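Local atomic coordinates of single-strand DNA-binding protein (PDB entry 3BTP), a protein that binds single-stranded DNA without regard to sequence and mediates nuclear uptake of the transferred T-DNA strand during crown gall tumour formation. Residues 363-368 against 463-468; 451-456 against 510-515; 482-487 against 494-499. One frame throughout, in Å; residues are numbered along the deposited sequence.

Contact 1 of 3, residues 363-368 against 463-468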
ATOM      1  N   MET A 363     -13.031 -24.455  -5.010  1.00 45.46           N
ATOM      2  CA  MET A 363     -13.028 -23.039  -4.516  1.00 46.31           C
ATOM      3  C   MET A 363     -11.731 -22.663  -3.860  1.00 44.29           C
ATOM      4  O   MET A 363     -11.259 -23.355  -2.948  1.00 44.36           O
ATOM      5  CB  MET A 363     -14.168 -22.736  -3.518  1.00 47.65           C
ATOM      6  CG  MET A 363     -15.585 -22.842  -4.084  1.00 51.15           C
ATOM      7  SD  MET A 363     -16.079 -21.509  -5.198  1.00 60.86           S
ATOM      8  CE  MET A 363     -17.400 -20.701  -4.235  1.00 57.04           C
ATOM      9  N   THR A 364     -11.171 -21.554  -4.338  1.00 42.07           N
ATOM     10  CA  THR A 364      -9.938 -20.938  -3.851  1.00 39.26           C
ATOM     11  C   THR A 364      -9.994 -20.432  -2.365  1.00 36.72           C
ATOM     12  O   THR A 364     -11.064 -20.413  -1.758  1.00 35.93           O
ATOM     13  CB  THR A 364      -9.531 -19.829  -4.843  1.00 39.79           C
ATOM     14  OG1 THR A 364      -8.148 -19.544  -4.706  1.00 45.56           O
ATOM     15  CG2 THR A 364     -10.292 -18.535  -4.671  1.00 39.22           C
ATOM     16  N   ARG A 365      -8.857 -20.073  -1.771  1.00 33.19           N
ATOM     17  CA  ARG A 365      -8.853 -19.556  -0.396  1.00 31.68           C
ATOM     18  C   ARG A 365      -9.566 -18.200  -0.207  1.00 30.74           C
ATOM     19  O   ARG A 365      -9.638 -17.381  -1.113  1.00 30.67           O
ATOM     20  CB  ARG A 365      -7.427 -19.492   0.148  1.00 31.87           C
ATOM     21  CG  ARG A 365      -6.917 -20.868   0.554  1.00 30.98           C
ATOM     22  CD  ARG A 365      -5.491 -20.881   1.076  1.00 33.79           C
ATOM     23  NE  ARG A 365      -5.157 -22.270   1.433  1.00 42.23           N
ATOM     24  CZ  ARG A 365      -3.943 -22.812   1.359  1.00 44.88           C
ATOM     25  NH1 ARG A 365      -2.899 -22.085   0.959  1.00 46.51           N
ATOM     26  NH2 ARG A 365      -3.767 -24.095   1.698  1.00 46.64           N
ATOM     27  N   ASP A 366     -10.113 -17.986   0.982  1.00 29.32           N
ATOM     28  CA  ASP A 366     -10.702 -16.709   1.342  1.00 27.28           C
ATOM     29  C   ASP A 366      -9.665 -15.605   1.408  1.00 26.33           C
ATOM     30  O   ASP A 366      -8.521 -15.855   1.776  1.00 26.79           O
ATOM     31  CB  ASP A 366     -11.529 -16.806   2.621  1.00 26.15           C
ATOM     32  CG  ASP A 366     -12.765 -17.645   2.444  1.00 26.27           C
ATOM     33  OD1 ASP A 366     -13.193 -17.823   1.285  1.00 30.49           O
ATOM     34  OD2 ASP A 366     -13.321 -18.177   3.430  1.00 29.46           O
ATOM     35  N   ARG A 367     -10.060 -14.387   1.001  1.00 24.17           N
ATOM     36  CA  ARG A 367      -9.165 -13.244   1.059  1.00 22.48           C
ATOM     37  C   ARG A 367     -10.049 -12.045   1.170  1.00 22.16           C
ATOM     38  O   ARG A 367     -10.696 -11.689   0.191  1.00 21.20           O
ATOM     39  CB  ARG A 367      -8.238 -13.157  -0.186  1.00 22.99           C
ATOM     40  CG  ARG A 367      -7.318 -11.939  -0.108  1.00 21.12           C
ATOM     41  CD  ARG A 367      -6.078 -12.034  -0.952  1.00 17.29           C
ATOM     42  NE  ARG A 367      -5.184 -10.866  -0.684  1.00 20.83           N
ATOM     43  CZ  ARG A 367      -4.102 -10.517  -1.402  1.00 19.53           C
ATOM     44  NH1 ARG A 367      -3.697 -11.253  -2.431  1.00 17.74           N
ATOM     45  NH2 ARG A 367      -3.342  -9.482  -1.026  1.00 18.66           N
ATOM     46  N   HIS A 368     -10.090 -11.438   2.366  1.00 20.15           N
ATOM     47  CA  HIS A 368     -11.051 -10.392   2.687  1.00 19.94           C
ATOM     48  C   HIS A 368     -10.367  -9.019   2.617  1.00 19.21           C
ATOM     49  O   HIS A 368      -9.410  -8.771   3.331  1.00 20.71           O
ATOM     50  CB  HIS A 368     -11.498 -10.671   4.144  1.00 20.30           C
ATOM     51  CG  HIS A 368     -12.283 -11.936   4.297  1.00 20.40           C
ATOM     52  ND1 HIS A 368     -11.719 -13.132   4.692  1.00 25.15           N
ATOM     53  CD2 HIS A 368     -13.591 -12.194   4.083  1.00 19.98           C
ATOM     54  CE1 HIS A 368     -12.644 -14.065   4.731  1.00 20.67           C
ATOM     55  NE2 HIS A 368     -13.794 -13.520   4.383  1.00 21.63           N
ATOM     56  N   GLU A 463      -6.057 -16.183   5.259  1.00 26.01           N
ATOM     57  CA  GLU A 463      -5.959 -17.518   5.804  1.00 26.22           C
ATOM     58  C   GLU A 463      -4.538 -17.797   6.260  1.00 26.81           C
ATOM     59  O   GLU A 463      -3.561 -17.286   5.715  1.00 25.54           O
ATOM     60  CB  GLU A 463      -6.406 -18.533   4.733  1.00 25.55           C
ATOM     61  CG  GLU A 463      -7.877 -18.463   4.409  1.00 24.78           C
ATOM     62  CD  GLU A 463      -8.425 -19.758   3.781  1.00 31.42           C
ATOM     63  OE1 GLU A 463      -7.833 -20.838   4.133  1.00 29.95           O
ATOM     64  OE2 GLU A 463      -9.456 -19.693   2.979  1.00 28.04           O
ATOM     65  N   VAL A 464      -4.420 -18.625   7.281  1.00 30.05           N
ATOM     66  CA  VAL A 464      -3.082 -18.891   7.855  1.00 32.53           C
ATOM     67  C   VAL A 464      -2.050 -19.450   6.805  1.00 32.57           C
ATOM     68  O   VAL A 464      -0.909 -18.944   6.745  1.00 33.40           O
ATOM     69  CB  VAL A 464      -3.170 -19.831   9.071  1.00 31.90           C
ATOM     70  CG1 VAL A 464      -1.793 -20.192   9.551  1.00 32.26           C
ATOM     71  CG2 VAL A 464      -4.030 -19.226  10.182  1.00 34.56           C
ATOM     72  N   PRO A 465      -2.419 -20.518   6.035  1.00 32.92           N
ATOM     73  CA  PRO A 465      -1.464 -21.008   5.002  1.00 33.94           C
ATOM     74  C   PRO A 465      -1.055 -20.039   3.891  1.00 35.59           C
ATOM     75  O   PRO A 465      -0.180 -20.382   3.119  1.00 34.61           O
ATOM     76  CB  PRO A 465      -2.183 -22.207   4.374  1.00 34.40           C
ATOM     77  CG  PRO A 465      -3.605 -22.124   4.835  1.00 33.78           C
ATOM     78  CD  PRO A 465      -3.615 -21.390   6.142  1.00 31.19           C
ATOM     79  N   ASP A 466      -1.677 -18.857   3.814  1.00 37.29           N
ATOM     80  CA  ASP A 466      -1.297 -17.832   2.864  1.00 38.45           C
ATOM     81  C   ASP A 466      -0.241 -16.896   3.418  1.00 39.74           C
ATOM     82  O   ASP A 466       0.293 -16.054   2.680  1.00 40.62           O
ATOM     83  CB  ASP A 466      -2.513 -17.036   2.429  1.00 38.71           C
ATOM     84  CG  ASP A 466      -3.144 -17.590   1.186  1.00 41.54           C
ATOM     85  OD1 ASP A 466      -2.399 -18.287   0.455  1.00 45.46           O
ATOM     86  OD2 ASP A 466      -4.354 -17.325   0.916  1.00 42.76           O
ATOM     87  N   LEU A 467       0.046 -16.982   4.711  1.00 40.12           N
ATOM     88  CA  LEU A 467       1.046 -16.062   5.260  1.00 41.52           C
ATOM     89  C   LEU A 467       2.426 -16.720   5.174  1.00 43.24           C
ATOM     90  O   LEU A 467       2.558 -17.939   5.373  1.00 42.23           O
ATOM     91  CB  LEU A 467       0.749 -15.679   6.701  1.00 40.78           C
ATOM     92  CG  LEU A 467      -0.605 -15.085   7.101  1.00 40.46           C
ATOM     93  CD1 LEU A 467      -0.655 -15.070   8.648  1.00 44.11           C
ATOM     94  CD2 LEU A 467      -0.737 -13.719   6.551  1.00 39.50           C
ATOM     95  N   SER A 468       3.437 -15.908   4.868  1.00 46.04           N
ATOM     96  CA  SER A 468       4.808 -16.384   4.788  1.00 49.42           C
ATOM     97  C   SER A 468       5.294 -16.789   6.161  1.00 52.23           C
ATOM     98  O   SER A 468       4.828 -16.235   7.184  1.00 51.80           O
ATOM     99  CB  SER A 468       5.704 -15.265   4.296  1.00 49.74           C
ATOM    100  OG  SER A 468       5.991 -14.377   5.356  1.00 49.86           O
TER
HETATM  101  O   HOH W   1      -5.956 -15.601   2.094  1.00 18.69           O
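Asp366 and Glu463 bring the two backbones closest, their CA atoms 6.6 Å apart, where the run into strand 367-370 passes the loop that leaves strand 460-462. These strands are antiparallel neighbours in a closed eight-stranded barrel, and the contact lies at its surface. Pro465 belongs to a short 3-10 turn, 464-466, just beyond Glu463. The Glu463 carboxylate reaches back to segment 363-368. Glu463 OE2 accepts from the backbone N of Asp366 at 2.7 Å, on the anti side and 29° out of the carboxylate plane. Glu463 OE2 also lies 3.5 Å from Arg365 CB. Asp366 turns its own carboxylate to Asn352, Arg355 and the N of Ala451. Arg365 is extended from CG to NE, which carries its guanidinium out over the 3-10 turn. Pro465 CB lies over one face of the Arg365 guanidinium, offset toward its rim, 3.5 Å from Arg365 CZ. Asp466 OD1 is at the guanidinium edge, in its plane, but the salt bridge from Asp466 OD1 to Arg365 NH1 is long, at 3.9 Å. Asp466 OD2 pairs with Arg462. One water ties the segments further: it donates to Asp366 O and to Asp466 OD2, each at 2.6 Å, and accepts from Glu463 N at 3.2 Å.

Contact 2 of 3, residues 451-456 against 510-515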
ATOM      1  N   ALA A 451     -12.915 -20.269   5.938  1.00 30.34           N
ATOM      2  CA  ALA A 451     -11.724 -20.630   6.712  1.00 28.41           C
ATOM      3  C   ALA A 451     -11.943 -20.567   8.269  1.00 28.25           C
ATOM      4  O   ALA A 451     -12.695 -19.712   8.794  1.00 26.22           O
ATOM      5  CB  ALA A 451     -10.595 -19.752   6.312  1.00 26.42           C
ATOM      6  N   ALA A 452     -11.278 -21.471   8.989  1.00 27.91           N
ATOM      7  CA  ALA A 452     -11.416 -21.552  10.452  1.00 28.70           C
ATOM      8  C   ALA A 452     -10.728 -20.400  11.220  1.00 27.17           C
ATOM      9  O   ALA A 452     -11.114 -20.044  12.285  1.00 25.26           O
ATOM     10  CB  ALA A 452     -10.892 -22.918  10.946  1.00 30.10           C
ATOM     11  N   VAL A 453      -9.720 -19.805  10.603  1.00 28.57           N
ATOM     12  CA  VAL A 453      -8.954 -18.722  11.186  1.00 26.81           C
ATOM     13  C   VAL A 453      -8.738 -17.766  10.045  1.00 26.58           C
ATOM     14  O   VAL A 453      -8.516 -18.189   8.907  1.00 27.62           O
ATOM     15  CB  VAL A 453      -7.597 -19.193  11.657  1.00 27.63           C
ATOM     16  CG1 VAL A 453      -6.752 -18.005  12.211  1.00 27.12           C
ATOM     17  CG2 VAL A 453      -7.716 -20.350  12.645  1.00 26.73           C
ATOM     18  N   ILE A 454      -8.909 -16.476  10.322  1.00 24.78           N
ATOM     19  CA  ILE A 454      -8.381 -15.458   9.464  1.00 21.75           C
ATOM     20  C   ILE A 454      -7.420 -14.501  10.180  1.00 21.12           C
ATOM     21  O   ILE A 454      -7.557 -14.250  11.345  1.00 22.09           O
ATOM     22  CB  ILE A 454      -9.511 -14.765   8.604  1.00 21.58           C
ATOM     23  CG1 ILE A 454     -10.512 -14.013   9.448  1.00 19.07           C
ATOM     24  CG2 ILE A 454     -10.240 -15.830   7.729  1.00 21.42           C
ATOM     25  CD1 ILE A 454     -11.509 -13.359   8.592  1.00 12.34           C
ATOM     26  N   VAL A 455      -6.457 -13.956   9.470  1.00 21.89           N
ATOM     27  CA  VAL A 455      -5.449 -13.155  10.087  1.00 22.66           C
ATOM     28  C   VAL A 455      -5.348 -11.788   9.425  1.00 23.24           C
ATOM     29  O   VAL A 455      -5.164 -11.739   8.241  1.00 23.86           O
ATOM     30  CB  VAL A 455      -4.005 -13.893  10.056  1.00 22.83           C
ATOM     31  CG1 VAL A 455      -2.959 -13.004  10.745  1.00 21.99           C
ATOM     32  CG2 VAL A 455      -4.081 -15.309  10.754  1.00 21.67           C
ATOM     33  N   ALA A 456      -5.382 -10.704  10.213  1.00 24.63           N
ATOM     34  CA  ALA A 456      -5.280  -9.353   9.718  1.00 26.04           C
ATOM     35  C   ALA A 456      -3.832  -8.985   9.358  1.00 27.11           C
ATOM     36  O   ALA A 456      -2.917  -9.235  10.090  1.00 26.99           O
ATOM     37  CB  ALA A 456      -5.870  -8.353  10.744  1.00 25.48           C
ATOM     38  N   SER A 510     -11.417 -27.086  17.413  1.00 32.64           N
ATOM     39  CA  SER A 510     -10.247 -27.904  17.080  1.00 34.09           C
ATOM     40  C   SER A 510      -9.645 -27.604  15.683  1.00 33.60           C
ATOM     41  O   SER A 510      -8.412 -27.544  15.532  1.00 33.84           O
ATOM     42  CB  SER A 510     -10.518 -29.404  17.335  1.00 34.30           C
ATOM     43  OG  SER A 510     -11.792 -29.811  16.842  1.00 36.58           O
ATOM     44  N   ASP A 511     -10.493 -27.319  14.698  1.00 34.30           N
ATOM     45  CA  ASP A 511      -9.986 -26.854  13.370  1.00 35.09           C
ATOM     46  C   ASP A 511      -9.102 -25.596  13.499  1.00 35.10           C
ATOM     47  O   ASP A 511      -7.962 -25.573  13.028  1.00 34.65           O
ATOM     48  CB  ASP A 511     -11.111 -26.723  12.306  1.00 34.47           C
ATOM     49  CG  ASP A 511     -12.187 -25.697  12.648  1.00 35.32           C
ATOM     50  OD1 ASP A 511     -12.005 -24.885  13.560  1.00 36.63           O
ATOM     51  OD2 ASP A 511     -13.242 -25.667  11.962  1.00 34.77           O
ATOM     52  N   ALA A 512      -9.607 -24.598  14.251  1.00 36.00           N
ATOM     53  CA  ALA A 512      -8.859 -23.387  14.567  1.00 36.09           C
ATOM     54  C   ALA A 512      -7.579 -23.683  15.335  1.00 36.80           C
ATOM     55  O   ALA A 512      -6.495 -23.101  15.079  1.00 36.55           O
ATOM     56  CB  ALA A 512      -9.749 -22.451  15.334  1.00 35.74           C
ATOM     57  N   ALA A 513      -7.721 -24.586  16.306  1.00 38.65           N
ATOM     58  CA  ALA A 513      -6.641 -24.922  17.233  1.00 40.82           C
ATOM     59  C   ALA A 513      -5.461 -25.557  16.504  1.00 41.62           C
ATOM     60  O   ALA A 513      -4.329 -25.113  16.721  1.00 42.14           O
ATOM     61  CB  ALA A 513      -7.145 -25.822  18.371  1.00 40.99           C
ATOM     62  N   GLN A 514      -5.712 -26.514  15.599  1.00 42.93           N
ATOM     63  CA  GLN A 514      -4.611 -27.073  14.801  1.00 45.94           C
ATOM     64  C   GLN A 514      -3.942 -26.170  13.751  1.00 45.97           C
ATOM     65  O   GLN A 514      -2.771 -26.396  13.424  1.00 47.24           O
ATOM     66  CB  GLN A 514      -4.892 -28.485  14.261  1.00 46.06           C
ATOM     67  CG  GLN A 514      -5.868 -28.675  13.101  1.00 49.61           C
ATOM     68  CD  GLN A 514      -6.310 -30.183  12.967  1.00 50.52           C
ATOM     69  OE1 GLN A 514      -6.072 -31.009  13.874  1.00 55.02           O
ATOM     70  NE2 GLN A 514      -6.984 -30.517  11.855  1.00 52.97           N
ATOM     71  N   LEU A 515      -4.630 -25.140  13.248  1.00 45.17           N
ATOM     72  CA  LEU A 515      -4.000 -24.216  12.318  1.00 44.12           C
ATOM     73  C   LEU A 515      -3.049 -23.317  13.053  1.00 44.12           C
ATOM     74  O   LEU A 515      -2.046 -22.866  12.483  1.00 43.24           O
ATOM     75  CB  LEU A 515      -5.048 -23.350  11.608  1.00 43.83           C
ATOM     76  CG  LEU A 515      -5.785 -23.892  10.397  1.00 44.31           C
ATOM     77  CD1 LEU A 515      -6.942 -22.977  10.083  1.00 44.46           C
ATOM     78  CD2 LEU A 515      -4.859 -24.000   9.169  1.00 45.17           C
TER
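Ala452 and Ala512 mark the closest backbone approach, with CA atoms 5.2 Å apart, where the residue just before strand 453-456 meets one side of helix 510-515. This is helix-on-barrel packing, and the touching atoms across it are mostly apolar. The small side chains let the backbones come close. Ala452 CB points at the helix and sits 3.5 Å from both CG and OD1 of Asp511. Ala452 CB also lies 4.0 Å from Leu515 CD1, one turn further along the helix. Val453 comes in beside it. The CG2 branch, anti to the carbonyl carbon, does the touching: Val453 CG2 meets Ala512 CA and Leu515 CD1, each at 3.8 Å. The Val453 and Leu515 side chains run past each other in opposite directions. Asp511 CG stands between its own backbone N and carbonyl carbon (chi1 62°), and this brings the carboxylate round to Ala452. Asp511 OD2 forms salt bridges with Arg485 and Arg491. The helix reaches two adjacent barrel strands, for Ala512 also packs on Ile482 of strand 480-485, the neighbour to which Ala452 and Ile454 are hydrogen-bonded. Val464 of the loop after strand 460-462 packs on Val453.

Contact 3 of 3, residues 482-487 against 494-499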
ATOM      1  N   ILE A 482     -11.177 -16.132  14.798  1.00 21.01           N
ATOM      2  CA  ILE A 482     -11.546 -17.522  14.879  1.00 20.18           C
ATOM      3  C   ILE A 482     -12.969 -17.651  14.376  1.00 20.93           C
ATOM      4  O   ILE A 482     -13.852 -16.848  14.763  1.00 21.80           O
ATOM      5  CB  ILE A 482     -11.409 -18.045  16.332  1.00 20.97           C
ATOM      6  CG1 ILE A 482     -10.063 -17.595  16.964  1.00 17.81           C
ATOM      7  CG2 ILE A 482     -11.565 -19.620  16.371  1.00 18.45           C
ATOM      8  CD1 ILE A 482      -8.822 -18.298  16.317  1.00 19.49           C
ATOM      9  N   ALA A 483     -13.193 -18.621  13.489  1.00 19.61           N
ATOM     10  CA  ALA A 483     -14.566 -18.925  13.045  1.00 20.87           C
ATOM     11  C   ALA A 483     -15.316 -19.558  14.183  1.00 21.24           C
ATOM     12  O   ALA A 483     -15.015 -20.685  14.550  1.00 21.40           O
ATOM     13  CB  ALA A 483     -14.599 -19.872  11.803  1.00 18.06           C
ATOM     14  N   ASP A 484     -16.304 -18.840  14.697  1.00 21.46           N
ATOM     15  CA  ASP A 484     -17.068 -19.281  15.833  1.00 24.96           C
ATOM     16  C   ASP A 484     -18.001 -20.458  15.540  1.00 27.27           C
ATOM     17  O   ASP A 484     -18.378 -20.722  14.395  1.00 27.60           O
ATOM     18  CB  ASP A 484     -17.883 -18.096  16.423  1.00 24.18           C
ATOM     19  CG  ASP A 484     -17.002 -16.898  16.765  1.00 26.14           C
ATOM     20  OD1 ASP A 484     -15.875 -17.079  17.293  1.00 26.19           O
ATOM     21  OD2 ASP A 484     -17.414 -15.772  16.472  1.00 27.51           O
ATOM     22  N   ARG A 485     -18.384 -21.126  16.624  1.00 28.80           N
ATOM     23  CA  ARG A 485     -19.239 -22.266  16.608  1.00 31.59           C
ATOM     24  C   ARG A 485     -20.216 -22.063  17.751  1.00 33.52           C
ATOM     25  O   ARG A 485     -19.839 -21.523  18.787  1.00 34.22           O
ATOM     26  CB  ARG A 485     -18.417 -23.562  16.773  1.00 29.90           C
ATOM     27  CG  ARG A 485     -17.929 -24.047  15.514  1.00 29.45           C
ATOM     28  CD  ARG A 485     -17.255 -25.291  15.656  1.00 32.16           C
ATOM     29  NE  ARG A 485     -16.408 -25.600  14.512  1.00 32.62           N
ATOM     30  CZ  ARG A 485     -16.751 -26.282  13.406  1.00 31.92           C
ATOM     31  NH1 ARG A 485     -17.964 -26.756  13.201  1.00 31.83           N
ATOM     32  NH2 ARG A 485     -15.844 -26.474  12.475  1.00 30.18           N
ATOM     33  N   ASN A 486     -21.465 -22.486  17.580  1.00 36.21           N
ATOM     34  CA  ASN A 486     -22.431 -22.376  18.703  1.00 39.57           C
ATOM     35  C   ASN A 486     -22.270 -23.475  19.803  1.00 41.20           C
ATOM     36  O   ASN A 486     -21.292 -24.258  19.811  1.00 42.94           O
ATOM     37  CB  ASN A 486     -23.861 -22.274  18.168  1.00 38.24           C
ATOM     38  CG  ASN A 486     -24.310 -23.531  17.459  1.00 38.25           C
ATOM     39  OD1 ASN A 486     -23.678 -24.575  17.567  1.00 36.89           O
ATOM     40  ND2 ASN A 486     -25.407 -23.430  16.711  1.00 34.50           N
ATOM     41  N   GLU A 487     -23.204 -23.543  20.727  1.00 44.50           N
ATOM     42  CA  GLU A 487     -23.177 -24.639  21.707  1.00 47.74           C
ATOM     43  C   GLU A 487     -23.280 -26.087  21.086  1.00 48.20           C
ATOM     44  O   GLU A 487     -22.616 -27.049  21.604  1.00 47.95           O
ATOM     45  CB  GLU A 487     -24.227 -24.381  22.765  1.00 49.34           C
ATOM     46  CG  GLU A 487     -23.977 -25.030  24.113  1.00 54.31           C
ATOM     47  CD  GLU A 487     -25.306 -25.252  24.875  1.00 63.05           C
ATOM     48  OE1 GLU A 487     -26.256 -24.402  24.731  1.00 63.70           O
ATOM     49  OE2 GLU A 487     -25.404 -26.294  25.590  1.00 64.19           O
ATOM     50  N   THR A 494     -19.809 -16.195  12.258  1.00 26.70           N
ATOM     51  CA  THR A 494     -19.034 -15.062  12.740  1.00 24.34           C
ATOM     52  C   THR A 494     -17.564 -15.434  12.932  1.00 22.64           C
ATOM     53  O   THR A 494     -17.204 -16.608  12.961  1.00 21.59           O
ATOM     54  CB  THR A 494     -19.689 -14.398  13.993  1.00 24.34           C
ATOM     55  OG1 THR A 494     -19.604 -15.278  15.106  1.00 21.94           O
ATOM     56  CG2 THR A 494     -21.184 -14.025  13.734  1.00 23.36           C
ATOM     57  N   TYR A 495     -16.726 -14.411  13.033  1.00 20.62           N
ATOM     58  CA  TYR A 495     -15.375 -14.545  13.421  1.00 19.53           C
ATOM     59  C   TYR A 495     -15.170 -13.637  14.630  1.00 20.30           C
ATOM     60  O   TYR A 495     -15.528 -12.465  14.585  1.00 19.78           O
ATOM     61  CB  TYR A 495     -14.408 -14.001  12.342  1.00 19.77           C
ATOM     62  CG  TYR A 495     -14.227 -14.934  11.182  1.00 17.80           C
ATOM     63  CD1 TYR A 495     -13.331 -15.987  11.261  1.00 12.84           C
ATOM     64  CD2 TYR A 495     -15.019 -14.771  10.008  1.00 17.04           C
ATOM     65  CE1 TYR A 495     -13.162 -16.874  10.183  1.00 13.76           C
ATOM     66  CE2 TYR A 495     -14.870 -15.623   8.945  1.00 16.82           C
ATOM     67  CZ  TYR A 495     -13.978 -16.695   9.058  1.00 19.14           C
ATOM     68  OH  TYR A 495     -13.834 -17.541   7.992  1.00 22.06           O
ATOM     69  N   THR A 496     -14.424 -14.127  15.615  1.00 18.76           N
ATOM     70  CA  THR A 496     -14.235 -13.400  16.845  1.00 19.99           C
ATOM     71  C   THR A 496     -12.740 -13.454  17.148  1.00 21.49           C
ATOM     72  O   THR A 496     -12.116 -14.471  16.895  1.00 20.40           O
ATOM     73  CB  THR A 496     -15.110 -13.962  18.006  1.00 18.33           C
ATOM     74  OG1 THR A 496     -16.473 -13.733  17.698  1.00 20.23           O
ATOM     75  CG2 THR A 496     -14.877 -13.205  19.338  1.00 17.54           C
ATOM     76  N   ASN A 497     -12.188 -12.339  17.638  1.00 22.75           N
ATOM     77  CA  ASN A 497     -10.726 -12.168  17.991  1.00 24.95           C
ATOM     78  C   ASN A 497     -10.305 -13.251  19.012  1.00 25.63           C
ATOM     79  O   ASN A 497     -11.081 -13.554  19.920  1.00 23.30           O
ATOM     80  CB  ASN A 497     -10.708 -10.776  18.639  1.00 25.57           C
ATOM     81  CG  ASN A 497      -9.349 -10.222  19.045  1.00 32.44           C
ATOM     82  OD1 ASN A 497      -8.272 -10.866  19.037  1.00 39.50           O
ATOM     83  ND2 ASN A 497      -9.413  -8.948  19.469  1.00 36.71           N
ATOM     84  N   VAL A 498      -9.092 -13.822  18.889  1.00 28.34           N
ATOM     85  CA  VAL A 498      -8.589 -14.751  19.919  1.00 29.54           C
ATOM     86  C   VAL A 498      -8.600 -14.180  21.352  1.00 30.18           C
ATOM     87  O   VAL A 498      -8.877 -14.935  22.288  1.00 31.28           O
ATOM     88  CB  VAL A 498      -7.196 -15.456  19.607  1.00 30.74           C
ATOM     89  CG1 VAL A 498      -7.373 -16.738  18.829  1.00 32.33           C
ATOM     90  CG2 VAL A 498      -6.233 -14.588  18.945  1.00 30.01           C
ATOM     91  N   VAL A 499      -8.377 -12.874  21.521  1.00 29.81           N
ATOM     92  CA  VAL A 499      -8.336 -12.202  22.836  1.00 30.56           C
ATOM     93  C   VAL A 499      -9.635 -12.316  23.597  1.00 29.88           C
ATOM     94  O   VAL A 499      -9.657 -12.428  24.859  1.00 28.41           O
ATOM     95  CB  VAL A 499      -7.935 -10.676  22.727  1.00 32.42           C
ATOM     96  CG1 VAL A 499      -8.041  -9.980  24.069  1.00 35.44           C
ATOM     97  CG2 VAL A 499      -6.473 -10.523  22.204  1.00 34.35           C
TER
HETATM   98  O   HOH W   2     -18.556 -18.986  12.131  1.00 23.84           O
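Ile482 lays its CG1 and CD1 against Val498, crossing that side chain at about a right angle. The fit is tight: Ile482 CD1 is 3.3 Å from Val498 CG1, closer than usual carbon contact. Ile482 CG1 stands anti to the carbonyl carbon (chi1 -46°), which turns this arm toward the start of helix 498-503. Tyr501 of that helix also touches Ile482. Beside it, the backbone N of Ile482 donates to Thr496 O, and Thr496 N returns a bond to Ile482 O at 2.9 Å. Ile482 and Thr496 are therefore an antiparallel hydrogen-bonded pair. Ala483 and Tyr495 form the next, non-hydrogen-bonded pair, with their side chains on the other face of the sheet. Ala483 CB rests 3.7 Å from Tyr495 CE1, and the Tyr495 hydroxyl bonds to Ala451 O. Strands 480-485 and 494-497 are neighbours in the closed antiparallel barrel. The axes of 482-485 and 494-497 make 118° between their N-to-C directions, far from straight antiparallel. Asp484 N continues the ladder to Thr494 O at 3.0 Å. The Asp484 carboxylate joins two threonines of the partner strand. Asp484 OD2 accepts from Thr494 OG1 on its anti lone pair and from Thr496 OG1 on the syn side, both at 2.6 Å. Outside the pair, Tyr501 OH is hydrogen-bonded to Asp484 OD1, and Arg405 NE to Thr496 OG1. A water donates to both Asp484 O and Thr494 O. Where strand gives way to helix, Asn497 is the N-cap: Asn497 OD1 accepts from Val499 N at 3.2 Å, with the donor above the carbonyl plane.

From the N terminus, the chain first reaches 363-368. Contact 1 closes a loop of 94 residues when 463-468 returns to it. Segment 451-456 lies within that loop, but its partner 510-515 comes later, so contacts 1 and 2 cross. Contact 2 closes a loop of 53 residues. Contact 3 follows contact 1 in series, closes a short loop of 6 residues and falls wholly within the span of contact 2. All three reach the same barrel. Contact 1 joins the approach to one strand with a loop, contact 2 sets the last helix against the wall, and contact 3 pairs two strands. Contact 2 touches both others, meeting contact 1 where Ala451 CB packs on Glu463 CD.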